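Side-chain contact in uncharacterized protein (Methanosarcina mazei, PDB 3R6A), which is of unknown function but belongs to the glyoxalase/bleomycin resistance protein/dioxygenase superfamily, whose members are built from beta-alpha-beta-beta-beta modules: residues B[33-38]-B[44-49]. Residues are numbered along the deposited sequence; the frame is centred on the assembly and turned at random.
Sequences AMRFEI and ELAQIS
Met34 and Gln47 form an antiparallel hydrogen-bonded pair, Met34 N reaching Gln47 O at 2.8 Å and Gln47 N returning to Met34 O, while Arg35 and Ala46 make the adjoining non-hydrogen-bonded pair. Beyond it the two backbones draw apart, the CA atoms of Phe36 and Leu45 lying 5.9 Å from each other: Phe36 N keeps just a weak bond to Leu45 O, and a water bridges the gap, donating to Phe36 O and accepting from Leu45 N and Arg35 NH1. This antiparallel hairpin of strands 34-35 and 44-48 forms one margin of the mixed sheet and sends side chains to both faces. On the face of Arg35 and Ala46, the arginine chain bends at chi2 and chi3 (-77° and -78°), laying CD 3.8 Å from Ala46 CB and turning the edge of the guanidinium to the partner strand. There NH2 makes a salt bridge to Glu44 OE1 at 2.7 Å, met on the anti side and out of the carboxylate plane, and NH1 adds a weak bond to Leu45 O. On the other face the Phe36 ring turns its edge to Gln47, CE2 lying 3.6 Å from CB, while Leu45 CD2 touches both Phe36 CD2 and Ile38 CG2. Gln47 runs extended, its amide fixed by a straight bond from NE2 to Ser49 O (3.0 Å). Helix 17-27 packs against the Arg35 face through Leu17 and Leu21; strand 51-55 continues the sheet beyond 44-48, and Gln47 also meets Gln7 and Leu9 of strand 5-14.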
loop_
_atom_site.group_PDB
_atom_site.type_symbol
_atom_site.label_atom_id
_atom_site.label_comp_id
_atom_site.label_asym_id
_atom_site.label_seq_id
_atom_site.Cartn_x
_atom_site.Cartn_y
_atom_site.Cartn_z
ATOM N N ALA B 33 5.081 14.069 -10.268
ATOM C CA ALA B 33 5.320 13.275 -9.076
ATOM C C ALA B 33 6.063 14.161 -8.095
ATOM O O ALA B 33 6.684 15.152 -8.492
ATOM C CB ALA B 33 6.158 12.055 -9.417
HETATM N N MSE B 34 5.994 13.815 -6.816
HETATM C CA MSE B 34 6.674 14.601 -5.801
HETATM C C MSE B 34 7.951 13.903 -5.353
HETATM O O MSE B 34 8.026 12.675 -5.328
HETATM C CB MSE B 34 5.767 14.811 -4.583
HETATM C CG MSE B 34 4.451 15.516 -4.870
HETATM SE SE MSE B 34 4.677 17.270 -5.655
HETATM C CE MSE B 34 4.300 16.803 -7.485
ATOM N N ARG B 35 8.962 14.697 -5.021
ATOM C CA ARG B 35 10.217 14.164 -4.512
ATOM C C ARG B 35 10.361 14.792 -3.136
ATOM O O ARG B 35 10.117 15.991 -2.959
ATOM C CB ARG B 35 11.391 14.548 -5.415
ATOM C CG ARG B 35 11.334 13.880 -6.779
ATOM C CD ARG B 35 11.760 12.408 -6.732
ATOM N NE ARG B 35 13.217 12.284 -6.669
ATOM C CZ ARG B 35 13.908 12.066 -5.555
ATOM N NH1 ARG B 35 13.281 11.931 -4.398
ATOM N NH2 ARG B 35 15.231 12.014 -5.597
ATOM N N PHE B 36 10.751 13.979 -2.161
ATOM C CA PHE B 36 10.880 14.451 -0.792
ATOM C C PHE B 36 12.301 14.435 -0.275
ATOM O O PHE B 36 13.116 13.618 -0.686
ATOM C CB PHE B 36 10.019 13.593 0.136
ATOM C CG PHE B 36 8.560 13.605 -0.208
ATOM C CD1 PHE B 36 7.791 14.741 0.004
ATOM C CD2 PHE B 36 7.954 12.479 -0.752
ATOM C CE1 PHE B 36 6.436 14.758 -0.321
ATOM C CE2 PHE B 36 6.598 12.486 -1.080
ATOM C CZ PHE B 36 5.841 13.628 -0.863
ATOM N N GLU B 37 12.580 15.362 0.631
ATOM C CA GLU B 37 13.879 15.457 1.265
ATOM C C GLU B 37 13.781 14.479 2.436
ATOM O O GLU B 37 12.869 14.584 3.256
ATOM C CB GLU B 37 14.102 16.876 1.792
ATOM C CG GLU B 37 15.502 17.117 2.341
ATOM C CD GLU B 37 15.638 18.459 3.031
ATOM O OE1 GLU B 37 14.793 19.349 2.797
ATOM O OE2 GLU B 37 16.605 18.632 3.800
ATOM N N ILE B 38 14.692 13.517 2.503
ATOM C CA ILE B 38 14.659 12.549 3.594
ATOM C C ILE B 38 16.031 12.373 4.236
ATOM O O ILE B 38 17.056 12.697 3.636
ATOM C CB ILE B 38 14.157 11.169 3.119
ATOM C CG1 ILE B 38 15.071 10.626 2.019
ATOM C CG2 ILE B 38 12.721 11.285 2.627
ATOM C CD1 ILE B 38 14.781 9.184 1.636
ATOM N N GLU B 44 16.035 7.017 -2.281
ATOM C CA GLU B 44 15.327 8.157 -2.853
ATOM C C GLU B 44 13.831 7.892 -2.714
ATOM O O GLU B 44 13.375 6.767 -2.936
ATOM C CB GLU B 44 15.666 8.327 -4.336
ATOM C CG GLU B 44 17.140 8.587 -4.666
ATOM C CD GLU B 44 17.691 9.856 -4.039
ATOM O OE1 GLU B 44 16.936 10.844 -3.906
ATOM O OE2 GLU B 44 18.894 9.872 -3.694
ATOM N N LEU B 45 13.078 8.926 -2.363
ATOM C CA LEU B 45 11.638 8.794 -2.178
ATOM C C LEU B 45 10.833 9.679 -3.124
ATOM O O LEU B 45 11.098 10.873 -3.241
ATOM C CB LEU B 45 11.273 9.157 -0.737
ATOM C CG LEU B 45 9.807 8.987 -0.336
ATOM C CD1 LEU B 45 9.461 7.504 -0.333
ATOM C CD2 LEU B 45 9.568 9.589 1.039
ATOM N N ALA B 46 9.847 9.087 -3.789
ATOM C CA ALA B 46 8.978 9.835 -4.693
ATOM C C ALA B 46 7.533 9.423 -4.445
ATOM O O ALA B 46 7.268 8.316 -3.972
ATOM C CB ALA B 46 9.349 9.549 -6.144
ATOM N N GLN B 47 6.595 10.316 -4.738
ATOM C CA GLN B 47 5.187 9.968 -4.584
ATOM C C GLN B 47 4.450 10.303 -5.862
ATOM O O GLN B 47 4.583 11.407 -6.390
ATOM C CB GLN B 47 4.525 10.724 -3.427
ATOM C CG GLN B 47 3.067 10.275 -3.203
ATOM C CD GLN B 47 2.352 11.053 -2.113
ATOM O OE1 GLN B 47 2.966 11.486 -1.144
ATOM N NE2 GLN B 47 1.039 11.217 -2.265
ATOM N N ILE B 48 3.692 9.341 -6.372
ATOM C CA ILE B 48 2.891 9.549 -7.570
ATOM C C ILE B 48 1.521 8.989 -7.202
ATOM O O ILE B 48 1.412 7.831 -6.789
ATOM C CB ILE B 48 3.508 8.829 -8.787
ATOM C CG1 ILE B 48 2.634 9.066 -10.020
ATOM C CG2 ILE B 48 3.693 7.356 -8.490
ATOM C CD1 ILE B 48 3.341 8.783 -11.323
ATOM N N SER B 49 0.482 9.813 -7.328
ATOM C CA SER B 49 -0.860 9.405 -6.909
ATOM C C SER B 49 -0.673 9.025 -5.429
ATOM O O SER B 49 -0.007 9.763 -4.697
ATOM C CB SER B 49 -1.358 8.206 -7.722
ATOM O OG SER B 49 -2.689 7.872 -7.356
HETATM O O HOH W 1 14.314 11.357 -1.639
#